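Local coordinates for uncharacterized protein (Yersinia pestis, PDB 4RGI) that is of unknown function but folds as a small KTSC domain, an antiparallel sheet packed against helices, at residues S12-L26 and Q29-E43. Residues are numbered along the deposited sequence; the frame is centred on the assembly and turned at random.
Sequences SRILSIGYDPDNRML and QFREQGTYQYLGVPE. With SO4 (sulfate ion), chain B.
Ser16 and Gln29 meet through complementary torsions: the serine hydroxyl is tucked between its own backbone N and carbonyl carbon (chi1 62°), while the glutamine runs out extended with CG opposite its backbone N (chi1 174°). Ser16 OG thus donates to Gln29 OE1 at 2.7 Å, in the plane of the amide carbonyl and on a lone pair. Arg6 reaches both oxygens, its bond to OE1 being weak. A similar swing in Tyr19, CG lying across from the backbone N (chi1 -177°), carries the hydroxyl to Val41 O, where OH donates at 2.6 Å and the acceptor sits at the ring edge; His46 stacks on this ring.

The segments belong to three successive strands of an antiparallel meander, so two hairpins share the central strand 25-30. The Ser16-Gln29 pair is part of a classic beta bulge, in which Gln29 is set against two residues, Leu15 and Ser16: its O accepts from Leu15 N at 2.8 Å and only weakly from Ser16 N. Leu15 CD2 lies over one face of the Arg31 guanidinium, 3.4 Å from NH1, the two side chains crossing nearly at right angles, while Arg31 NE bonds to Ser11 O. On the helix-facing side, Ile14 CG1 runs alongside Phe30, 3.9 Å from CD2, and Phe59 meets that ring edge-to-face.

In the second hairpin Leu26 and Tyr38 exchange two nearly straight backbone bonds, and Leu26 CB packs 4.0 Å from Val41 CG2. In one of its two conformers, selenomethionine Met25 touches Leu39 CD2 and the Gln37 amide with its SE; Gln37 OE1 accepts from Arg70.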
ATOM      1  N   SER A  12      -3.953  10.902   6.508  1.00 20.13           N
ATOM      2  CA  SER A  12      -3.975  10.923   7.961  1.00 23.41           C
ATOM      3  C   SER A  12      -3.495   9.586   8.531  1.00 29.28           C
ATOM      4  O   SER A  12      -3.171   9.486   9.712  1.00 30.50           O
ATOM      5  CB  SER A  12      -5.376  11.254   8.475  1.00 21.46           C
ATOM      6  OG  SER A  12      -6.306  10.223   8.199  1.00 27.04           O
ATOM      7  N   ARG A  13      -3.436   8.558   7.692  1.00 21.04           N
ATOM      8  CA  ARG A  13      -3.093   7.231   8.194  1.00 18.45           C
ATOM      9  C   ARG A  13      -1.868   6.623   7.538  1.00 18.40           C
ATOM     10  O   ARG A  13      -1.219   5.746   8.112  1.00 19.33           O
ATOM     11  CB  ARG A  13      -4.281   6.300   8.011  1.00 20.74           C
ATOM     12  CG  ARG A  13      -5.488   6.739   8.815  1.00 27.87           C
ATOM     13  CD  ARG A  13      -6.723   6.127   8.281  1.00 23.14           C
ATOM     14  NE  ARG A  13      -6.687   4.668   8.376  1.00 22.93           N
ATOM     15  CZ  ARG A  13      -7.625   3.889   7.857  1.00 30.50           C
ATOM     16  NH1 ARG A  13      -8.640   4.445   7.212  1.00 33.84           N
ATOM     17  NH2 ARG A  13      -7.547   2.564   7.963  1.00 29.99           N
ATOM     18  N   ILE A  14      -1.554   7.081   6.332  1.00 14.87           N
ATOM     19  CA  ILE A  14      -0.499   6.461   5.542  1.00 12.22           C
ATOM     20  C   ILE A  14       0.583   7.470   5.193  1.00 13.31           C
ATOM     21  O   ILE A  14       0.289   8.594   4.788  1.00 15.57           O
ATOM     22  CB  ILE A  14      -1.095   5.828   4.263  1.00 13.57           C
ATOM     23  CG1 ILE A  14      -2.037   4.684   4.665  1.00  8.81           C
ATOM     24  CG2 ILE A  14       0.018   5.332   3.321  1.00 14.15           C
ATOM     25  CD1 ILE A  14      -2.965   4.166   3.555  1.00 11.14           C
ATOM     26  N   LEU A  15       1.840   7.074   5.365  1.00 13.67           N
ATOM     27  CA  LEU A  15       2.966   7.962   5.073  1.00 12.14           C
ATOM     28  C   LEU A  15       3.552   7.782   3.671  1.00 12.58           C
ATOM     29  O   LEU A  15       3.914   8.758   3.013  1.00 14.85           O
ATOM     30  CB  LEU A  15       4.071   7.761   6.111  1.00 15.02           C
ATOM     31  CG  LEU A  15       3.762   8.195   7.543  1.00 23.95           C
ATOM     32  CD1 LEU A  15       4.878   7.745   8.456  1.00 31.74           C
ATOM     33  CD2 LEU A  15       3.607   9.707   7.616  1.00 28.96           C
ATOM     34  N   SER A  16       3.651   6.537   3.210  1.00 12.19           N
ATOM     35  CA  SER A  16       4.233   6.260   1.902  1.00 11.29           C
ATOM     36  C   SER A  16       3.785   4.898   1.369  1.00 11.89           C
ATOM     37  O   SER A  16       3.400   4.022   2.132  1.00 11.33           O
ATOM     38  CB  SER A  16       5.772   6.303   1.945  1.00 16.61           C
ATOM     39  OG  SER A  16       6.298   5.308   2.815  1.00 19.59           O
ATOM     40  N   ILE A  17       3.845   4.752   0.050  1.00 11.54           N
ATOM     41  CA  ILE A  17       3.352   3.564  -0.644  1.00 11.55           C
ATOM     42  C   ILE A  17       4.323   3.204  -1.728  1.00 13.44           C
ATOM     43  O   ILE A  17       4.708   4.071  -2.509  1.00 12.76           O
ATOM     44  CB  ILE A  17       1.969   3.794  -1.282  1.00  7.64           C
ATOM     45  CG1 ILE A  17       0.925   4.144  -0.226  1.00 10.29           C
ATOM     46  CG2 ILE A  17       1.506   2.550  -2.055  1.00  8.83           C
ATOM     47  CD1 ILE A  17      -0.391   4.621  -0.827  1.00  9.71           C
ATOM     48  N   GLY A  18       4.710   1.930  -1.793  1.00 11.16           N
ATOM     49  CA  GLY A  18       5.558   1.461  -2.876  1.00 11.86           C
ATOM     50  C   GLY A  18       4.971   0.237  -3.554  1.00 11.02           C
ATOM     51  O   GLY A  18       4.139  -0.447  -2.977  1.00 12.92           O
ATOM     52  N   TYR A  19       5.393  -0.026  -4.787  1.00 11.98           N
ATOM     53  CA  TYR A  19       4.902  -1.191  -5.500  1.00 10.95           C
ATOM     54  C   TYR A  19       6.015  -1.800  -6.342  1.00 16.71           C
ATOM     55  O   TYR A  19       6.765  -1.090  -7.023  1.00 14.15           O
ATOM     56  CB  TYR A  19       3.705  -0.829  -6.371  1.00 16.61           C
ATOM     57  CG  TYR A  19       3.090  -2.013  -7.083  1.00 13.80           C
ATOM     58  CD1 TYR A  19       2.334  -2.954  -6.392  1.00 13.42           C
ATOM     59  CD2 TYR A  19       3.270  -2.196  -8.443  1.00 18.74           C
ATOM     60  CE1 TYR A  19       1.772  -4.055  -7.051  1.00 15.85           C
ATOM     61  CE2 TYR A  19       2.700  -3.282  -9.111  1.00 19.87           C
ATOM     62  CZ  TYR A  19       1.970  -4.216  -8.409  1.00 16.02           C
ATOM     63  OH  TYR A  19       1.415  -5.293  -9.085  1.00 17.95           O
ATOM     64  N   ASP A  20       6.128  -3.121  -6.249  1.00 13.72           N
ATOM     65  CA  ASP A  20       7.111  -3.900  -7.003  1.00 21.81           C
ATOM     66  C   ASP A  20       6.359  -4.701  -8.053  1.00 23.28           C
ATOM     67  O   ASP A  20       5.742  -5.711  -7.734  1.00 22.64           O
ATOM     68  CB  ASP A  20       7.887  -4.806  -6.037  1.00 20.74           C
ATOM     69  CG  ASP A  20       8.957  -5.640  -6.716  1.00 29.39           C
ATOM     70  OD1 ASP A  20       9.087  -5.611  -7.958  1.00 35.40           O
ATOM     71  OD2 ASP A  20       9.664  -6.343  -5.973  1.00 31.27           O
ATOM     72  N   PRO A  21       6.378  -4.236  -9.310  1.00 23.82           N
ATOM     73  CA  PRO A  21       5.571  -4.888 -10.345  1.00 24.34           C
ATOM     74  C   PRO A  21       6.020  -6.317 -10.625  1.00 27.42           C
ATOM     75  O   PRO A  21       5.207  -7.130 -11.049  1.00 30.79           O
ATOM     76  CB  PRO A  21       5.784  -3.993 -11.566  1.00 31.03           C
ATOM     77  CG  PRO A  21       7.101  -3.363 -11.327  1.00 32.57           C
ATOM     78  CD  PRO A  21       7.199  -3.143  -9.856  1.00 25.18           C
ATOM     79  N   ASP A  22       7.288  -6.620 -10.372  1.00 28.89           N
ATOM     80  CA  ASP A  22       7.812  -7.952 -10.637  1.00 33.56           C
ATOM     81  C   ASP A  22       7.251  -8.996  -9.674  1.00 33.95           C
ATOM     82  O   ASP A  22       6.813 -10.061 -10.101  1.00 32.07           O
ATOM     83  CB  ASP A  22       9.338  -7.942 -10.570  1.00 45.84           C
ATOM     84  CG  ASP A  22       9.959  -7.051 -11.632  1.00 63.34           C
ATOM     85  OD1 ASP A  22       9.330  -6.866 -12.701  1.00 60.91           O
ATOM     86  OD2 ASP A  22      11.074  -6.535 -11.397  1.00 72.15           O
ATOM     87  N   ASN A  23       7.257  -8.685  -8.382  1.00 24.92           N
ATOM     88  CA  ASN A  23       6.772  -9.612  -7.370  1.00 21.17           C
ATOM     89  C   ASN A  23       5.302  -9.383  -7.035  1.00 15.96           C
ATOM     90  O   ASN A  23       4.743 -10.071  -6.183  1.00 22.90           O
ATOM     91  CB  ASN A  23       7.612  -9.493  -6.097  1.00 28.90           C
ATOM     92  CG  ASN A  23       9.102  -9.521  -6.374  1.00 43.81           C
ATOM     93  OD1 ASN A  23       9.541 -10.061  -7.386  1.00 47.98           O
ATOM     94  ND2 ASN A  23       9.887  -8.934  -5.476  1.00 49.43           N
ATOM     95  N   ARG A  24       4.688  -8.414  -7.708  1.00 17.27           N
ATOM     96  CA  ARG A  24       3.308  -8.001  -7.431  1.00 21.28           C
ATOM     97  C   ARG A  24       3.105  -7.712  -5.950  1.00 17.52           C
ATOM     98  O   ARG A  24       2.131  -8.153  -5.336  1.00 14.62           O
ATOM     99  CB  ARG A  24       2.316  -9.063  -7.890  1.00 17.60           C
ATOM    100  CG  ARG A  24       2.617  -9.672  -9.253  1.00 25.60           C
ATOM    101  CD  ARG A  24       2.570  -8.695 -10.404  1.00 31.29           C
ATOM    102  NE  ARG A  24       2.378  -9.392 -11.683  1.00 42.26           N
ATOM    103  CZ  ARG A  24       3.304 -10.126 -12.302  1.00 47.10           C
ATOM    104  NH1 ARG A  24       4.512 -10.275 -11.776  1.00 52.08           N
ATOM    105  NH2 ARG A  24       3.022 -10.720 -13.457  1.00 41.35           N
HETATM  106  N   MSE A  25       4.025  -6.935  -5.397  0.68 12.61           N
HETATM  107  CA  MSE A  25       4.032  -6.654  -3.970  0.68 12.52           C
HETATM  108  C   MSE A  25       3.807  -5.183  -3.685  0.68 12.55           C
HETATM  109  O   MSE A  25       4.415  -4.331  -4.331  0.68 13.27           O
HETATM  110  CB  MSE A  25       5.353  -7.119  -3.376  0.68 13.71           C
HETATM  111  CG  MSE A  25       5.469  -6.993  -1.871  0.68 24.64           C
HETATM  112 SE   MSE A  25       7.008  -8.027  -1.318  0.70 55.31          SE
HETATM  113  CE  MSE A  25       8.417  -6.811  -1.918  0.68 53.25           C
ATOM    114  N   LEU A  26       2.911  -4.890  -2.741  1.00  9.54           N
ATOM    115  CA  LEU A  26       2.567  -3.530  -2.373  1.00  8.59           C
ATOM    116  C   LEU A  26       3.102  -3.261  -0.981  1.00 11.77           C
ATOM    117  O   LEU A  26       2.891  -4.068  -0.096  1.00 14.67           O
ATOM    118  CB  LEU A  26       1.055  -3.350  -2.388  1.00  8.72           C
ATOM    119  CG  LEU A  26       0.499  -1.998  -1.982  1.00  9.57           C
ATOM    120  CD1 LEU A  26       0.694  -0.983  -3.100  1.00 12.50           C
ATOM    121  CD2 LEU A  26      -0.951  -2.183  -1.692  1.00 10.31           C
ATOM    122  N   GLN A  29       3.583   2.112   4.300  1.00 11.20           N
ATOM    123  CA  GLN A  29       4.070   2.571   5.589  1.00 12.67           C
ATOM    124  C   GLN A  29       2.985   3.399   6.288  1.00 12.43           C
ATOM    125  O   GLN A  29       2.586   4.447   5.792  1.00 17.46           O
ATOM    126  CB  GLN A  29       5.346   3.378   5.404  1.00 13.77           C
ATOM    127  CG  GLN A  29       5.848   4.031   6.671  1.00 15.55           C
ATOM    128  CD  GLN A  29       7.082   4.846   6.423  1.00 21.33           C
ATOM    129  OE1 GLN A  29       7.249   5.444   5.359  1.00 19.61           O
ATOM    130  NE2 GLN A  29       7.966   4.882   7.416  1.00 24.31           N
ATOM    131  N   PHE A  30       2.497   2.910   7.422  1.00 15.11           N
ATOM    132  CA  PHE A  30       1.442   3.587   8.176  1.00 16.79           C
ATOM    133  C   PHE A  30       2.010   4.584   9.198  1.00 23.87           C
ATOM    134  O   PHE A  30       3.134   4.434   9.659  1.00 26.36           O
ATOM    135  CB  PHE A  30       0.567   2.560   8.894  1.00 17.74           C
ATOM    136  CG  PHE A  30      -0.171   1.639   7.967  1.00 14.60           C
ATOM    137  CD1 PHE A  30       0.355   0.410   7.618  1.00 12.64           C
ATOM    138  CD2 PHE A  30      -1.399   2.004   7.455  1.00 16.36           C
ATOM    139  CE1 PHE A  30      -0.338  -0.431   6.764  1.00 15.61           C
ATOM    140  CE2 PHE A  30      -2.084   1.179   6.606  1.00 12.37           C
ATOM    141  CZ  PHE A  30      -1.556  -0.036   6.255  1.00 13.96           C
ATOM    142  N   ARG A  31       1.227   5.597   9.555  1.00 20.81           N
ATOM    143  CA  ARG A  31       1.698   6.603  10.505  1.00 28.90           C
ATOM    144  C   ARG A  31       2.095   6.022  11.861  1.00 35.92           C
ATOM    145  O   ARG A  31       3.230   6.212  12.315  1.00 43.62           O
ATOM    146  CB  ARG A  31       0.634   7.676  10.719  1.00 31.83           C
ATOM    147  CG  ARG A  31       0.495   8.617   9.553  1.00 33.52           C
ATOM    148  CD  ARG A  31       0.038   9.982  10.002  1.00 32.36           C
ATOM    149  NE  ARG A  31       0.033  10.908   8.878  1.00 32.55           N
ATOM    150  CZ  ARG A  31       0.954  11.840   8.673  1.00 35.95           C
ATOM    151  NH1 ARG A  31       1.958  11.986   9.529  1.00 34.39           N
ATOM    152  NH2 ARG A  31       0.863  12.635   7.615  1.00 44.00           N
ATOM    153  N   GLU A  32       1.156   5.319  12.492  1.00 38.43           N
ATOM    154  CA  GLU A  32       1.326   4.804  13.854  1.00 35.05           C
ATOM    155  C   GLU A  32       1.716   3.316  13.874  1.00 26.90           C
ATOM    156  O   GLU A  32       2.364   2.854  14.812  1.00 39.93           O
ATOM    157  CB  GLU A  32       0.029   5.047  14.675  1.00 35.78           C
ATOM    158  CG  GLU A  32      -0.399   3.902  15.634  1.00 60.36           C
ATOM    159  CD  GLU A  32      -1.660   4.200  16.479  1.00 51.92           C
ATOM    160  OE1 GLU A  32      -1.540   4.286  17.720  1.00 46.58           O
ATOM    161  OE2 GLU A  32      -2.769   4.314  15.914  1.00 46.68           O
ATOM    162  N   GLN A  33       1.363   2.566  12.836  1.00 21.12           N
ATOM    163  CA  GLN A  33       1.446   1.113  12.944  1.00 20.91           C
ATOM    164  C   GLN A  33       2.549   0.425  12.147  1.00 14.81           C
ATOM    165  O   GLN A  33       2.541  -0.792  12.028  1.00 18.02           O
ATOM    166  CB  GLN A  33       0.102   0.496  12.552  1.00 29.89           C
ATOM    167  CG  GLN A  33      -0.963   0.616  13.640  1.00 39.93           C
ATOM    168  CD  GLN A  33      -2.172  -0.265  13.384  1.00 40.85           C
ATOM    169  OE1 GLN A  33      -2.070  -1.499  13.340  1.00 39.02           O
ATOM    170  NE2 GLN A  33      -3.324   0.364  13.208  1.00 36.17           N
ATOM    171  N   GLY A  34       3.514   1.169  11.621  1.00 19.84           N
ATOM    172  CA  GLY A  34       4.652   0.532  10.973  1.00 14.97           C
ATOM    173  C   GLY A  34       4.474   0.224   9.502  1.00 15.13           C
ATOM    174  O   GLY A  34       3.604   0.785   8.845  1.00 15.87           O
ATOM    175  N   THR A  35       5.300  -0.673   8.977  1.00 13.72           N
ATOM    176  CA  THR A  35       5.301  -0.950   7.540  1.00 12.38           C
ATOM    177  C   THR A  35       4.884  -2.382   7.223  1.00 11.18           C
ATOM    178  O   THR A  35       5.368  -3.316   7.831  1.00 12.86           O
ATOM    179  CB  THR A  35       6.691  -0.660   6.940  1.00 15.48           C
ATOM    180  OG1 THR A  35       7.032   0.705   7.223  1.00 15.00           O
ATOM    181  CG2 THR A  35       6.696  -0.860   5.441  1.00 18.48           C
ATOM    182  N   TYR A  36       3.955  -2.530   6.280  1.00 10.20           N
ATOM    183  CA  TYR A  36       3.457  -3.844   5.866  1.00  9.82           C
ATOM    184  C   TYR A  36       3.639  -4.077   4.381  1.00 10.15           C
ATOM    185  O   TYR A  36       3.529  -3.137   3.600  1.00 11.92           O
ATOM    186  CB  TYR A  36       1.968  -3.976   6.178  1.00  9.79           C
ATOM    187  CG  TYR A  36       1.646  -4.149   7.635  1.00 13.27           C
ATOM    188  CD1 TYR A  36       1.812  -3.110   8.526  1.00 10.75           C
ATOM    189  CD2 TYR A  36       1.153  -5.352   8.118  1.00 15.28           C
ATOM    190  CE1 TYR A  36       1.513  -3.262   9.856  1.00 11.55           C
ATOM    191  CE2 TYR A  36       0.869  -5.518   9.455  1.00 12.76           C
ATOM    192  CZ  TYR A  36       1.043  -4.474  10.314  1.00 12.99           C
ATOM    193  OH  TYR A  36       0.757  -4.634  11.651  1.00 13.63           O
ATOM    194  N   GLN A  37       3.864  -5.333   3.996  1.00 10.55           N
ATOM    195  CA  GLN A  37       3.838  -5.741   2.608  1.00  9.75           C
ATOM    196  C   GLN A  37       2.588  -6.551   2.333  1.00 11.62           C
ATOM    197  O   GLN A  37       2.227  -7.406   3.137  1.00 13.40           O
ATOM    198  CB  GLN A  37       5.080  -6.565   2.259  1.00 12.85           C
ATOM    199  CG  GLN A  37       6.352  -5.762   2.370  1.00 17.83           C
ATOM    200  CD  GLN A  37       7.573  -6.606   2.122  1.00 28.90           C
ATOM    201  OE1 GLN A  37       7.539  -7.817   2.313  1.00 26.93           O
ATOM    202  NE2 GLN A  37       8.657  -5.976   1.688  1.00 29.30           N
ATOM    203  N   TYR A  38       1.956  -6.287   1.189  1.00 11.85           N
ATOM    204  CA  TYR A  38       0.761  -6.995   0.746  1.00 10.96           C
ATOM    205  C   TYR A  38       1.128  -7.764  -0.505  1.00 10.49           C
ATOM    206  O   TYR A  38       1.699  -7.203  -1.434  1.00  9.95           O
ATOM    207  CB  TYR A  38      -0.393  -6.028   0.467  1.00  8.46           C
ATOM    208  CG  TYR A  38      -0.950  -5.445   1.743  1.00 10.74           C
ATOM    209  CD1 TYR A  38      -2.064  -6.011   2.347  1.00 12.56           C
ATOM    210  CD2 TYR A  38      -0.327  -4.375   2.375  1.00 14.68           C
ATOM    211  CE1 TYR A  38      -2.574  -5.502   3.542  1.00 17.38           C
ATOM    212  CE2 TYR A  38      -0.826  -3.859   3.573  1.00 10.85           C
ATOM    213  CZ  TYR A  38      -1.946  -4.431   4.146  1.00 16.49           C
ATOM    214  OH  TYR A  38      -2.452  -3.927   5.327  1.00 23.35           O
ATOM    215  N   LEU A  39       0.810  -9.049  -0.526  1.00  9.86           N
ATOM    216  CA  LEU A  39       1.334  -9.922  -1.564  1.00  9.94           C
ATOM    217  C   LEU A  39       0.276 -10.218  -2.588  1.00 13.06           C
ATOM    218  O   LEU A  39      -0.885 -10.368  -2.251  1.00 14.04           O
ATOM    219  CB  LEU A  39       1.852 -11.225  -0.961  1.00 13.30           C
ATOM    220  CG  LEU A  39       2.875 -11.060   0.146  1.00 22.77           C
ATOM    221  CD1 LEU A  39       3.338 -12.424   0.586  1.00 20.36           C
ATOM    222  CD2 LEU A  39       4.028 -10.274  -0.383  1.00 23.47           C
ATOM    223  N   GLY A  40       0.678 -10.287  -3.846  1.00 10.88           N
ATOM    224  CA  GLY A  40      -0.231 -10.684  -4.897  1.00 15.93           C
ATOM    225  C   GLY A  40      -1.204  -9.590  -5.264  1.00 14.37           C
ATOM    226  O   GLY A  40      -2.354  -9.859  -5.548  1.00 14.15           O
ATOM    227  N   VAL A  41      -0.717  -8.356  -5.267  1.00 12.59           N
ATOM    228  CA  VAL A  41      -1.516  -7.185  -5.599  1.00 10.59           C
ATOM    229  C   VAL A  41      -1.294  -6.801  -7.052  1.00 13.32           C
ATOM    230  O   VAL A  41      -0.155  -6.577  -7.459  1.00 13.04           O
ATOM    231  CB  VAL A  41      -1.143  -5.998  -4.668  1.00 10.48           C
ATOM    232  CG1 VAL A  41      -1.926  -4.757  -5.016  1.00 12.25           C
ATOM    233  CG2 VAL A  41      -1.389  -6.390  -3.226  1.00  8.69           C
ATOM    234  N   PRO A  42      -2.379  -6.722  -7.842  1.00 11.68           N
ATOM    235  CA  PRO A  42      -2.260  -6.382  -9.256  1.00 15.47           C
ATOM    236  C   PRO A  42      -1.878  -4.927  -9.471  1.00 14.90           C
ATOM    237  O   PRO A  42      -2.202  -4.067  -8.662  1.00 15.10           O
ATOM    238  CB  PRO A  42      -3.660  -6.661  -9.806  1.00 14.85           C
ATOM    239  CG  PRO A  42      -4.552  -6.516  -8.655  1.00 17.41           C
ATOM    240  CD  PRO A  42      -3.772  -6.995  -7.463  1.00 10.27           C
ATOM    241  N   GLU A  43      -1.189  -4.656 -10.569  1.00 14.73           N
ATOM    242  CA  GLU A  43      -0.702  -3.307 -10.818  1.00 19.47           C
ATOM    243  C   GLU A  43      -1.845  -2.295 -10.903  1.00 15.80           C
ATOM    244  O   GLU A  43      -1.701  -1.167 -10.444  1.00 16.27           O
ATOM    245  CB  GLU A  43       0.140  -3.280 -12.097  1.00 27.10           C
ATOM    246  CG  GLU A  43       0.742  -1.919 -12.406  1.00 35.79           C
ATOM    247  CD  GLU A  43       1.678  -1.946 -13.602  1.00 55.48           C
ATOM    248  OE1 GLU A  43       1.977  -3.052 -14.100  1.00 64.53           O
ATOM    249  OE2 GLU A  43       2.115  -0.861 -14.042  1.00 61.99           O
TER
HETATM  250  S   SO4 B 101      -6.946   9.864   4.712  1.00 27.77           S
HETATM  251  O1  SO4 B 101      -7.010   9.019   5.887  1.00 31.61           O
HETATM  252  O2  SO4 B 101      -6.315  11.121   5.094  1.00 20.21           O
HETATM  253  O3  SO4 B 101      -6.140   9.172   3.710  1.00 24.79           O
HETATM  254  O4  SO4 B 101      -8.297  10.123   4.191  1.00 22.79           O
HETATM  255  O   HOH W   1       3.677 -10.614  -3.946  1.00 22.05           O